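PDB 7AM1: protein SSD1 from Saccharomyces cerevisiae S288C, which binds mRNA, including untranslated regions, as a translational repressor, and is a non-enzymatic pseudonuclease of the RNase II family implicated in control of the G1 phase. Local coordinates for residues N365-E371 against P474-L480; V533-L537 against L843-P848; A634-I638 against S696-N700; N878-E882 against N910-K914. All blocks are in the same frame, centred on the assembly; numbering follows the deposited sequence.

Interaction 1: N365-E371 against P474-L480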
loop_
_atom_site.group_PDB
_atom_site.type_symbol
_atom_site.label_atom_id
_atom_site.label_comp_id
_atom_site.label_asym_id
_atom_site.label_seq_id
_atom_site.Cartn_x
_atom_site.Cartn_y
_atom_site.Cartn_z
ATOM N N ASN A 365 17.785 24.079 21.250
ATOM C CA ASN A 365 16.334 24.231 21.239
ATOM C C ASN A 365 15.779 23.039 20.464
ATOM O O ASN A 365 15.522 23.115 19.263
ATOM C CB ASN A 365 15.913 25.556 20.619
ATOM C CG ASN A 365 14.420 25.804 20.738
ATOM O OD1 ASN A 365 13.649 24.904 21.077
ATOM N ND2 ASN A 365 14.005 27.032 20.461
ATOM N N ILE A 366 15.633 21.921 21.158
ATOM C CA ILE A 366 15.165 20.683 20.546
ATOM C C ILE A 366 13.645 20.679 20.564
ATOM O O ILE A 366 13.023 20.895 21.612
ATOM C CB ILE A 366 15.728 19.459 21.283
ATOM C CG1 ILE A 366 17.238 19.360 21.062
ATOM C CG2 ILE A 366 15.066 18.178 20.786
ATOM C CD1 ILE A 366 17.939 18.443 22.034
ATOM N N PHE A 367 13.037 20.442 19.411
ATOM C CA PHE A 367 11.596 20.259 19.362
ATOM C C PHE A 367 11.300 18.821 18.967
ATOM O O PHE A 367 11.840 18.311 17.980
ATOM C CB PHE A 367 10.914 21.258 18.413
ATOM C CG PHE A 367 11.492 21.311 17.028
ATOM C CD1 PHE A 367 12.616 22.067 16.761
ATOM C CD2 PHE A 367 10.883 20.631 15.983
ATOM C CE1 PHE A 367 13.144 22.128 15.484
ATOM C CE2 PHE A 367 11.406 20.689 14.701
ATOM C CZ PHE A 367 12.540 21.438 14.454
ATOM N N ALA A 368 10.475 18.164 19.773
ATOM C CA ALA A 368 10.016 16.822 19.464
ATOM C C ALA A 368 8.870 16.918 18.470
ATOM O O ALA A 368 8.046 17.833 18.547
ATOM C CB ALA A 368 9.566 16.106 20.735
ATOM N N ILE A 369 8.841 15.994 17.514
ATOM C CA ILE A 369 7.773 15.924 16.522
ATOM C C ILE A 369 6.776 14.858 16.949
ATOM O O ILE A 369 7.151 13.707 17.204
ATOM C CB ILE A 369 8.326 15.629 15.116
ATOM C CG1 ILE A 369 9.409 16.650 14.751
ATOM C CG2 ILE A 369 7.202 15.609 14.090
ATOM C CD1 ILE A 369 8.876 18.050 14.493
ATOM N N SER A 370 5.507 15.240 17.029
ATOM C CA SER A 370 4.429 14.317 17.337
ATOM C C SER A 370 3.558 14.119 16.105
ATOM O O SER A 370 3.378 15.029 15.289
ATOM C CB SER A 370 3.578 14.824 18.505
ATOM O OG SER A 370 2.869 15.997 18.152
ATOM N N GLU A 371 3.020 12.914 15.979
ATOM C CA GLU A 371 2.112 12.563 14.898
ATOM C C GLU A 371 0.747 12.264 15.500
ATOM O O GLU A 371 0.648 11.622 16.551
ATOM C CB GLU A 371 2.666 11.371 14.109
ATOM C CG GLU A 371 3.981 11.706 13.382
ATOM C CD GLU A 371 4.722 10.489 12.833
ATOM O OE1 GLU A 371 5.286 9.703 13.635
ATOM O OE2 GLU A 371 4.760 10.336 11.592
ATOM N N PRO A 474 13.589 17.920 25.353
ATOM C CA PRO A 474 12.984 18.848 24.388
ATOM C C PRO A 474 12.520 20.142 25.040
ATOM O O PRO A 474 12.017 20.155 26.165
ATOM C CB PRO A 474 11.802 18.051 23.819
ATOM C CG PRO A 474 12.172 16.623 24.032
ATOM C CD PRO A 474 12.951 16.591 25.313
ATOM N N SER A 475 12.702 21.240 24.314
ATOM C CA SER A 475 12.150 22.520 24.729
ATOM C C SER A 475 10.727 22.704 24.237
ATOM O O SER A 475 9.954 23.443 24.857
ATOM C CB SER A 475 13.026 23.663 24.213
ATOM O OG SER A 475 14.272 23.671 24.882
ATOM N N ASN A 476 10.372 22.042 23.138
ATOM C CA ASN A 476 9.066 22.200 22.525
ATOM C C ASN A 476 8.656 20.880 21.893
ATOM O O ASN A 476 9.489 20.015 21.616
ATOM C CB ASN A 476 9.078 23.312 21.470
ATOM C CG ASN A 476 9.395 24.665 22.062
ATOM O OD1 ASN A 476 10.525 25.151 21.971
ATOM N ND2 ASN A 476 8.398 25.281 22.680
ATOM N N ILE A 477 7.354 20.734 21.672
ATOM C CA ILE A 477 6.808 19.605 20.931
ATOM C C ILE A 477 5.783 20.156 19.951
ATOM O O ILE A 477 4.863 20.880 20.351
ATOM C CB ILE A 477 6.178 18.545 21.849
ATOM C CG1 ILE A 477 5.675 17.367 21.012
ATOM C CG2 ILE A 477 5.055 19.139 22.684
ATOM C CD1 ILE A 477 5.486 16.092 21.809
ATOM N N LEU A 478 5.964 19.841 18.670
ATOM C CA LEU A 478 5.068 20.270 17.606
ATOM C C LEU A 478 4.488 19.050 16.908
ATOM O O LEU A 478 5.205 18.078 16.645
ATOM C CB LEU A 478 5.789 21.137 16.566
ATOM C CG LEU A 478 6.098 22.589 16.916
ATOM C CD1 LEU A 478 6.929 23.215 15.808
ATOM C CD2 LEU A 478 4.821 23.378 17.142
ATOM N N SER A 479 3.193 19.104 16.608
ATOM C CA SER A 479 2.608 18.137 15.698
ATOM C C SER A 479 2.907 18.546 14.261
ATOM O O SER A 479 3.201 19.709 13.970
ATOM C CB SER A 479 1.095 18.038 15.889
ATOM O OG SER A 479 0.472 19.233 15.460
ATOM N N LEU A 480 2.818 17.571 13.354
ATOM C CA LEU A 480 3.002 17.873 11.940
ATOM C C LEU A 480 1.974 18.888 11.461
ATOM O O LEU A 480 2.268 19.699 10.577
ATOM C CB LEU A 480 2.919 16.592 11.109
ATOM C CG LEU A 480 4.081 15.611 11.286
ATOM C CD1 LEU A 480 3.821 14.323 10.516
ATOM C CD2 LEU A 480 5.393 16.240 10.836
HETATM O O HOH W 1 16.024 21.714 23.977
#
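Ala368 sets its methyl CB into the dip between the Pro474 ring, met at CG, and Ile477, whose CG1 is 4.1 Å from that CB. With CG1 anti to the backbone N (chi1 -178°), Ile477 runs on along the sheet until CD1 rests on Ser370 CB; Ala368, Ile477 and Ser370 share one face of the strand pair, with the Pro474 ring at its start. On the side of Ile369, the first helical residue, Leu480, crosses it at about a right angle, CG2 of Ile369 against CD2 of Leu480 at 3.8 Å. Leu480 also sends CD1 to Glu371 CG, and Ile549 of helix 544-568 packs on both Ile369 and Leu480. Backbone bonds of a parallel pair join the strands, Ala368 N to Asn476 O at 2.8 Å among them, with Leu478 N to Ala368 O and Ser370 N to Leu478 O following. At the start, Ile366 O accepts from both Ser475 N (2.7 Å) and Asn476 N (3.3 Å), and a water joins Ile366 N to Ser475 OG. Ser479 is the N-cap of helix 480-488, its OG bonded to Gln482 N. The result is a parallel strand pair at the edge of the mixed sheet of the RNB domain.

Interaction 2: V533-L537 against L843-P848; sequences VKVDL and LHLTVP
Leu845 lays its CD2 methyl against the backbone of 533-537, 3.3 Å from Val535 O, while its CD1 stands 4.5 Å from Leu537 CD1. Leu537 reaches further along with its other branch: it lies at a slant to the Pro848 ring, its CD2 3.9 Å from Pro848 CD. Beside this apolar patch, Lys534 NZ lies close to Leu845 CD2. The lysine CG is anti to the backbone N (chi1 -163°), and bends at chi2 and chi4 fold the chain back so that NZ donates to Val535 O at 3.0 Å, tilted out of that carbonyl's plane. The same ammonium makes two weak bonds across the contact, to His844 O at 3.1 Å and to Leu843 O. These carbonyls lie where helix 834-842 ends: His844, with positive phi, closes a Schellman motif, so the lysine probably complements the negative end of the helix dipole. The contact thus joins a loop of the RNB domain to the loop after that helix, with helix 689-725 packing on Val535, Leu845 and Pro848. A methionine in place of Lys534 would probably leave the carbonyls of Leu843 and Val535 without this shared donor and the helix end without its nearby positive charge. Two waters complete the seam, one donating to Asp536 OD1 and His844 O, the other accepting from Leu537 N and Thr846 N. Asp536 OD2 salt-bridges to Lys532.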
loop_
_atom_site.group_PDB
_atom_site.type_symbol
_atom_site.label_atom_id
_atom_site.label_comp_id
_atom_site.label_asym_id
_atom_site.label_seq_id
_atom_site.Cartn_x
_atom_site.Cartn_y
_atom_site.Cartn_z
ATOM N N VAL A 533 1.551 7.060 9.564
ATOM C CA VAL A 533 1.229 6.975 10.984
ATOM C C VAL A 533 -0.110 7.670 11.190
ATOM O O VAL A 533 -1.069 7.067 11.683
ATOM C CB VAL A 533 2.335 7.606 11.850
ATOM C CG1 VAL A 533 1.904 7.681 13.310
ATOM C CG2 VAL A 533 3.631 6.818 11.707
ATOM N N LYS A 534 -0.188 8.944 10.811
ATOM C CA LYS A 534 -1.471 9.632 10.710
ATOM C C LYS A 534 -2.059 9.282 9.352
ATOM O O LYS A 534 -1.501 9.655 8.316
ATOM C CB LYS A 534 -1.304 11.140 10.870
ATOM C CG LYS A 534 -2.611 11.877 11.179
ATOM C CD LYS A 534 -3.468 12.128 9.952
ATOM C CE LYS A 534 -4.884 12.571 10.347
ATOM N NZ LYS A 534 -5.782 11.420 10.674
ATOM N N VAL A 535 -3.165 8.560 9.342
ATOM C CA VAL A 535 -3.721 8.054 8.093
ATOM C C VAL A 535 -4.752 9.035 7.556
ATOM O O VAL A 535 -5.545 9.612 8.309
ATOM C CB VAL A 535 -4.333 6.655 8.292
ATOM C CG1 VAL A 535 -4.622 6.019 6.948
ATOM C CG2 VAL A 535 -3.397 5.764 9.104
ATOM N N ASP A 536 -4.748 9.209 6.240
ATOM C CA ASP A 536 -5.722 10.040 5.555
ATOM C C ASP A 536 -6.671 9.164 4.751
ATOM O O ASP A 536 -6.320 8.056 4.335
ATOM C CB ASP A 536 -5.043 11.036 4.615
ATOM C CG ASP A 536 -3.918 11.787 5.280
ATOM O OD1 ASP A 536 -4.184 12.485 6.278
ATOM O OD2 ASP A 536 -2.768 11.666 4.815
ATOM N N LEU A 537 -7.888 9.671 4.551
ATOM C CA LEU A 537 -8.840 8.994 3.680
ATOM C C LEU A 537 -8.335 8.937 2.244
ATOM O O LEU A 537 -8.746 8.055 1.485
ATOM C CB LEU A 537 -10.190 9.700 3.756
ATOM C CG LEU A 537 -11.461 8.863 3.637
ATOM C CD1 LEU A 537 -11.504 7.742 4.674
ATOM C CD2 LEU A 537 -12.677 9.796 3.767
ATOM N N LEU A 843 -11.843 11.428 14.090
ATOM C CA LEU A 843 -10.673 10.747 13.551
ATOM C C LEU A 843 -9.710 11.694 12.845
ATOM O O LEU A 843 -8.686 11.236 12.324
ATOM C CB LEU A 843 -11.119 9.650 12.582
ATOM C CG LEU A 843 -12.046 8.590 13.182
ATOM C CD1 LEU A 843 -12.556 7.635 12.112
ATOM C CD2 LEU A 843 -11.337 7.822 14.282
ATOM N N HIS A 844 -10.011 12.993 12.811
ATOM C CA HIS A 844 -9.162 13.975 12.139
ATOM C C HIS A 844 -8.966 13.611 10.669
ATOM O O HIS A 844 -7.856 13.651 10.134
ATOM C CB HIS A 844 -7.819 14.131 12.858
ATOM C CG HIS A 844 -7.949 14.620 14.268
ATOM N ND1 HIS A 844 -8.138 13.773 15.338
ATOM C CD2 HIS A 844 -7.932 15.874 14.780
ATOM C CE1 HIS A 844 -8.225 14.481 16.449
ATOM N NE2 HIS A 844 -8.102 15.759 16.138
ATOM N N LEU A 845 -10.065 13.243 10.019
ATOM C CA LEU A 845 -10.090 12.953 8.594
ATOM C C LEU A 845 -10.838 14.062 7.862
ATOM O O LEU A 845 -11.579 14.841 8.466
ATOM C CB LEU A 845 -10.754 11.599 8.330
ATOM C CG LEU A 845 -10.126 10.395 9.032
ATOM C CD1 LEU A 845 -11.041 9.180 8.912
ATOM C CD2 LEU A 845 -8.763 10.089 8.453
ATOM N N THR A 846 -10.647 14.116 6.546
ATOM C CA THR A 846 -11.229 15.160 5.707
ATOM C C THR A 846 -12.183 14.542 4.694
ATOM O O THR A 846 -11.840 13.559 4.028
ATOM C CB THR A 846 -10.131 15.951 4.988
ATOM O OG1 THR A 846 -9.313 16.613 5.958
ATOM C CG2 THR A 846 -10.729 16.991 4.049
ATOM N N VAL A 847 -13.373 15.126 4.577
ATOM C CA VAL A 847 -14.373 14.626 3.626
ATOM C C VAL A 847 -13.847 14.800 2.207
ATOM O O VAL A 847 -13.331 15.883 1.868
ATOM C CB VAL A 847 -15.709 15.376 3.803
ATOM C CG1 VAL A 847 -16.766 14.805 2.859
ATOM C CG2 VAL A 847 -16.189 15.317 5.251
ATOM N N PRO A 848 -13.965 13.805 1.329
ATOM C CA PRO A 848 -13.523 14.004 -0.057
ATOM C C PRO A 848 -14.314 15.112 -0.740
ATOM O O PRO A 848 -15.502 15.314 -0.479
ATOM C CB PRO A 848 -13.780 12.642 -0.716
ATOM C CG PRO A 848 -13.848 11.670 0.417
ATOM C CD PRO A 848 -14.450 12.432 1.558
HETATM O O HOH W 2 -6.709 13.030 7.730
HETATM O O HOH W 3 -8.367 12.466 5.227
#

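Interaction 3: A634-I638 against S696-N700; sequences ARYFI and SEYCN
A buried strand-to-helix junction, in which a helix asparagine takes on both backbone polar groups of one strand residue, holds strand 635-638 against helix 689-725, the two running antiparallel. Asn700 OD1 accepts from Tyr636 N at 2.7 Å, in its carbonyl plane and on a lone pair, while Asn700 ND2 donates to Tyr636 O at 3.0 Å. The amide is thereby fixed against rotation; it lies nearly parallel to the Tyr636 ring, the planes 6° apart. One helical turn back, Glu697 bends at chi2 (-59°) to bring its carboxylate up to Arg635, which grips it end-on: NH1 to OE2 at 2.9 Å, on the syn lone pair, and NH2 to OE1 at 2.7 Å. OE1 has a second donor, Asn700 ND2, 3.0 Å away; it and Arg635 NH2 come from opposite faces of the carboxylate plane. A leucine in place of Glu697 would probably leave the Arg635 guanidinium without its counter-charge and free to swing, and take from Asn700 ND2 one of its two acceptors. Asn700 ND2 stands over one face of the guanidinium, the two planes steeply inclined. Apolar contact follows at Cys699, whose CB meets Tyr636 CD2 at 3.6 Å, with the sulfur set obliquely to the ring. Tyr636 OH bonds to His659 ND1, and Arg575 makes a cation-pi contact with the ring. Strand 635-638 pairs with 573-576, so the arrangement is a two-stranded antiparallel sheet docked by side-chain-to-backbone bonds on a long helix, here within the RNB-family fold.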
loop_
_atom_site.group_PDB
_atom_site.type_symbol
_atom_site.label_atom_id
_atom_site.label_comp_id
_atom_site.label_asym_id
_atom_site.label_seq_id
_atom_site.Cartn_x
_atom_site.Cartn_y
_atom_site.Cartn_z
ATOM N N ALA A 634 9.510 -2.163 -0.925
ATOM C CA ALA A 634 10.881 -2.367 -0.479
ATOM C C ALA A 634 10.975 -3.601 0.418
ATOM O O ALA A 634 9.970 -4.124 0.914
ATOM C CB ALA A 634 11.379 -1.125 0.263
ATOM N N ARG A 635 12.207 -4.071 0.629
ATOM C CA ARG A 635 12.440 -5.268 1.428
ATOM C C ARG A 635 13.617 -5.069 2.372
ATOM O O ARG A 635 14.684 -4.620 1.945
ATOM C CB ARG A 635 12.744 -6.487 0.546
ATOM C CG ARG A 635 11.748 -6.736 -0.565
ATOM C CD ARG A 635 12.065 -8.032 -1.298
ATOM N NE ARG A 635 11.350 -9.146 -0.678
ATOM C CZ ARG A 635 11.844 -9.948 0.263
ATOM N NH1 ARG A 635 13.080 -9.785 0.721
ATOM N NH2 ARG A 635 11.089 -10.922 0.753
ATOM N N TYR A 636 13.437 -5.427 3.639
ATOM C CA TYR A 636 14.590 -5.637 4.500
ATOM C C TYR A 636 15.396 -6.833 3.998
ATOM O O TYR A 636 14.846 -7.788 3.440
ATOM C CB TYR A 636 14.172 -5.884 5.946
ATOM C CG TYR A 636 13.363 -4.776 6.579
ATOM C CD1 TYR A 636 13.910 -3.515 6.792
ATOM C CD2 TYR A 636 12.065 -5.005 6.996
ATOM C CE1 TYR A 636 13.170 -2.506 7.385
ATOM C CE2 TYR A 636 11.321 -4.018 7.585
ATOM C CZ TYR A 636 11.869 -2.767 7.777
ATOM O OH TYR A 636 11.111 -1.785 8.370
ATOM N N PHE A 637 16.709 -6.778 4.212
ATOM C CA PHE A 637 17.599 -7.861 3.815
ATOM C C PHE A 637 18.894 -7.750 4.609
ATOM O O PHE A 637 19.212 -6.697 5.166
ATOM C CB PHE A 637 17.897 -7.834 2.314
ATOM C CG PHE A 637 18.811 -6.713 1.895
ATOM C CD1 PHE A 637 18.329 -5.420 1.756
ATOM C CD2 PHE A 637 20.155 -6.951 1.656
ATOM C CE1 PHE A 637 19.171 -4.385 1.371
ATOM C CE2 PHE A 637 21.001 -5.926 1.271
ATOM C CZ PHE A 637 20.509 -4.642 1.130
ATOM N N ILE A 638 19.635 -8.854 4.654
ATOM C CA ILE A 638 20.937 -8.900 5.309
ATOM C C ILE A 638 22.013 -8.752 4.243
ATOM O O ILE A 638 22.028 -9.498 3.255
ATOM C CB ILE A 638 21.113 -10.203 6.107
ATOM C CG1 ILE A 638 19.954 -10.375 7.094
ATOM C CG2 ILE A 638 22.464 -10.227 6.821
ATOM C CD1 ILE A 638 19.738 -9.189 8.022
ATOM N N SER A 696 14.763 -10.687 9.132
ATOM C CA SER A 696 14.438 -9.678 8.130
ATOM C C SER A 696 13.236 -10.094 7.294
ATOM O O SER A 696 12.360 -9.270 7.009
ATOM C CB SER A 696 15.641 -9.419 7.223
ATOM O OG SER A 696 15.931 -10.552 6.422
ATOM N N GLU A 697 13.162 -11.366 6.897
ATOM C CA GLU A 697 12.036 -11.785 6.069
ATOM C C GLU A 697 10.728 -11.785 6.849
ATOM O O GLU A 697 9.672 -11.506 6.274
ATOM C CB GLU A 697 12.297 -13.156 5.451
ATOM C CG GLU A 697 13.377 -13.138 4.381
ATOM C CD GLU A 697 13.049 -12.194 3.225
ATOM O OE1 GLU A 697 11.917 -11.648 3.172
ATOM O OE2 GLU A 697 13.929 -12.000 2.361
ATOM N N TYR A 698 10.766 -12.113 8.142
ATOM C CA TYR A 698 9.568 -11.979 8.965
ATOM C C TYR A 698 9.144 -10.517 9.077
ATOM O O TYR A 698 7.947 -10.203 9.008
ATOM C CB TYR A 698 9.810 -12.577 10.351
ATOM C CG TYR A 698 8.562 -12.628 11.204
ATOM C CD1 TYR A 698 7.572 -13.576 10.965
ATOM C CD2 TYR A 698 8.369 -11.729 12.243
ATOM C CE1 TYR A 698 6.432 -13.622 11.735
ATOM C CE2 TYR A 698 7.226 -11.768 13.019
ATOM C CZ TYR A 698 6.266 -12.720 12.763
ATOM O OH TYR A 698 5.128 -12.767 13.534
ATOM N N CYS A 699 10.107 -9.608 9.273
ATOM C CA CYS A 699 9.783 -8.184 9.291
ATOM C C CYS A 699 9.119 -7.763 7.989
ATOM O O CYS A 699 8.156 -6.988 7.996
ATOM C CB CYS A 699 11.039 -7.341 9.529
ATOM S SG CYS A 699 11.706 -7.379 11.214
ATOM N N ASN A 700 9.629 -8.251 6.856
ATOM C CA ASN A 700 9.005 -7.955 5.572
ATOM C C ASN A 700 7.558 -8.423 5.562
ATOM O O ASN A 700 6.654 -7.701 5.129
ATOM C CB ASN A 700 9.778 -8.636 4.443
ATOM C CG ASN A 700 11.080 -7.947 4.121
ATOM O OD1 ASN A 700 11.224 -6.735 4.309
ATOM N ND2 ASN A 700 12.047 -8.719 3.637
#

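Interaction 4: N878-E882 against N910-K914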
loop_
_atom_site.group_PDB
_atom_site.type_symbol
_atom_site.label_atom_id
_atom_site.label_comp_id
_atom_site.label_asym_id
_atom_site.label_seq_id
_atom_site.Cartn_x
_atom_site.Cartn_y
_atom_site.Cartn_z
ATOM N N ASN A 878 -26.016 6.742 -35.129
ATOM C CA ASN A 878 -24.949 6.484 -34.167
ATOM C C ASN A 878 -24.775 7.676 -33.231
ATOM O O ASN A 878 -24.589 8.810 -33.682
ATOM C CB ASN A 878 -23.634 6.163 -34.880
ATOM C CG ASN A 878 -23.616 4.759 -35.457
ATOM O OD1 ASN A 878 -24.111 3.820 -34.832
ATOM N ND2 ASN A 878 -23.036 4.607 -36.641
ATOM N N TYR A 879 -24.843 7.411 -31.928
ATOM C CA TYR A 879 -24.674 8.427 -30.885
ATOM C C TYR A 879 -23.335 8.146 -30.202
ATOM O O TYR A 879 -23.248 7.355 -29.261
ATOM C CB TYR A 879 -25.851 8.387 -29.915
ATOM C CG TYR A 879 -27.169 8.668 -30.605
ATOM C CD1 TYR A 879 -27.872 7.651 -31.234
ATOM C CD2 TYR A 879 -27.695 9.953 -30.652
ATOM C CE1 TYR A 879 -29.072 7.901 -31.881
ATOM C CE2 TYR A 879 -28.899 10.214 -31.297
ATOM C CZ TYR A 879 -29.580 9.184 -31.910
ATOM O OH TYR A 879 -30.772 9.429 -32.553
ATOM N N ILE A 880 -22.293 8.830 -30.672
ATOM C CA ILE A 880 -20.910 8.453 -30.407
ATOM C C ILE A 880 -20.302 9.375 -29.363
ATOM O O ILE A 880 -20.412 10.604 -29.463
ATOM C CB ILE A 880 -20.077 8.489 -31.703
ATOM C CG1 ILE A 880 -20.685 7.552 -32.747
ATOM C CG2 ILE A 880 -18.623 8.147 -31.408
ATOM C CD1 ILE A 880 -19.945 7.537 -34.070
ATOM N N GLN A 881 -19.642 8.780 -28.368
ATOM C CA GLN A 881 -18.800 9.499 -27.420
ATOM C C GLN A 881 -17.369 9.002 -27.574
ATOM O O GLN A 881 -17.132 7.789 -27.595
ATOM C CB GLN A 881 -19.267 9.298 -25.974
ATOM C CG GLN A 881 -18.433 10.069 -24.956
ATOM C CD GLN A 881 -18.811 9.754 -23.521
ATOM O OE1 GLN A 881 -19.609 8.854 -23.262
ATOM N NE2 GLN A 881 -18.230 10.492 -22.580
ATOM N N GLU A 882 -16.423 9.933 -27.686
ATOM C CA GLU A 882 -15.010 9.593 -27.784
ATOM C C GLU A 882 -14.378 9.593 -26.396
ATOM O O GLU A 882 -14.550 10.546 -25.629
ATOM C CB GLU A 882 -14.265 10.577 -28.686
ATOM C CG GLU A 882 -14.911 10.820 -30.032
ATOM C CD GLU A 882 -14.062 11.707 -30.924
ATOM O OE1 GLU A 882 -13.141 12.373 -30.399
ATOM O OE2 GLU A 882 -14.317 11.741 -32.147
ATOM N N ASN A 910 -24.149 8.758 -19.461
ATOM C CA ASN A 910 -24.603 8.748 -20.846
ATOM C C ASN A 910 -24.820 10.180 -21.319
ATOM O O ASN A 910 -25.783 10.834 -20.895
ATOM C CB ASN A 910 -25.891 7.936 -20.992
ATOM C CG ASN A 910 -26.342 7.806 -22.439
ATOM O OD1 ASN A 910 -25.842 8.500 -23.323
ATOM N ND2 ASN A 910 -27.303 6.924 -22.683
ATOM N N PRO A 911 -23.980 10.699 -22.219
ATOM C CA PRO A 911 -24.178 12.080 -22.674
ATOM C C PRO A 911 -25.400 12.246 -23.557
ATOM O O PRO A 911 -25.795 13.390 -23.816
ATOM C CB PRO A 911 -22.885 12.391 -23.436
ATOM C CG PRO A 911 -22.420 11.081 -23.930
ATOM C CD PRO A 911 -22.865 10.042 -22.926
ATOM N N PHE A 912 -26.000 11.158 -24.045
ATOM C CA PHE A 912 -27.207 11.246 -24.855
ATOM C C PHE A 912 -28.456 10.860 -24.072
ATOM O O PHE A 912 -29.398 10.293 -24.638
ATOM C CB PHE A 912 -27.073 10.361 -26.092
ATOM C CG PHE A 912 -25.896 10.700 -26.943
ATOM C CD1 PHE A 912 -25.971 11.718 -27.878
ATOM C CD2 PHE A 912 -24.709 10.005 -26.805
ATOM C CE1 PHE A 912 -24.881 12.033 -28.663
ATOM C CE2 PHE A 912 -23.619 10.315 -27.587
ATOM C CZ PHE A 912 -23.704 11.331 -28.517
ATOM N N MET A 913 -28.488 11.177 -22.782
ATOM C CA MET A 913 -29.677 11.031 -21.961
ATOM C C MET A 913 -30.534 12.287 -22.090
ATOM O O MET A 913 -30.037 13.370 -22.406
ATOM C CB MET A 913 -29.304 10.786 -20.500
ATOM C CG MET A 913 -28.511 11.918 -19.861
ATOM S SD MET A 913 -28.078 11.589 -18.141
ATOM C CE MET A 913 -29.727 11.478 -17.430
ATOM N N LYS A 914 -31.827 12.136 -21.822
ATOM C CA LYS A 914 -32.752 13.265 -21.875
ATOM C C LYS A 914 -32.763 14.052 -20.568
ATOM O O LYS A 914 -32.819 13.476 -19.481
ATOM C CB LYS A 914 -34.167 12.777 -22.201
#
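Phe912 turns one ring face to Tyr879 CB, and the first torsions of the two residues help set the contact. In both, CG is anti to the carbonyl carbon (chi1 -61° for Tyr879, -58° for Phe912). Tyr879 CB then stands over the centre of the Phe912 ring, 3.6 Å from its centroid, as a CH-pi contact, while the tyrosine ring beyond it turns an edge to the same ring in a T-shaped pair with centroids 5.5 Å apart. The edge of Phe912 points to the backbone of strand 878-884: CE2 comes to 3.4 Å from Tyr879 C, and CZ to 3.5 Å from Ile880 O, which lies in the plane of the ring.

Gln881 behaves differently. Its chain is fully extended, CG anti to the backbone N (chi1 -178°), and this carries the amide across the Pro911 ring, with OE1 3.5 Å from Pro911 CD. That same OE1 is satisfied by Trp782 NE1 of the adjoining strand. Asn910 helps shape the loop: its OD1 accepts from Phe912 N at 2.8 Å, the donor lying well above the carbonyl plane. Asn910 ND2 bonds in turn to Gln783 O and Val786 O. Pro911 and Phe912 also touch Thr872 of strand 872-875, beside strand 878-884 in the sheet. The arrangement is an Asx turn combined with a type I beta turn, which packs the C-terminal tail on an antiparallel sheet.

Along the chain, interactions 1 and 4 stand apart in series, whereas interaction 3 falls between the two segments of interaction 2. Interactions 1 and 2 are neighbours, centres about 21 Å apart, and touch where Glu371 packs on Val533, tying the RNB sheet edge to the loop before helix 544-568. Interactions 2 and 3, centres about 29 Å apart on opposite sides of the chain's centre, share helix 689-725, which holds 696-700 and packs against both loops of interaction 2. Interaction 4 is remote, its centre about 57 Å from that of interaction 1, on a separate antiparallel sheet of mostly late strands. Interactions 2 and 3 join RNB segments to later chain; interaction 1 stays within the RNB domain.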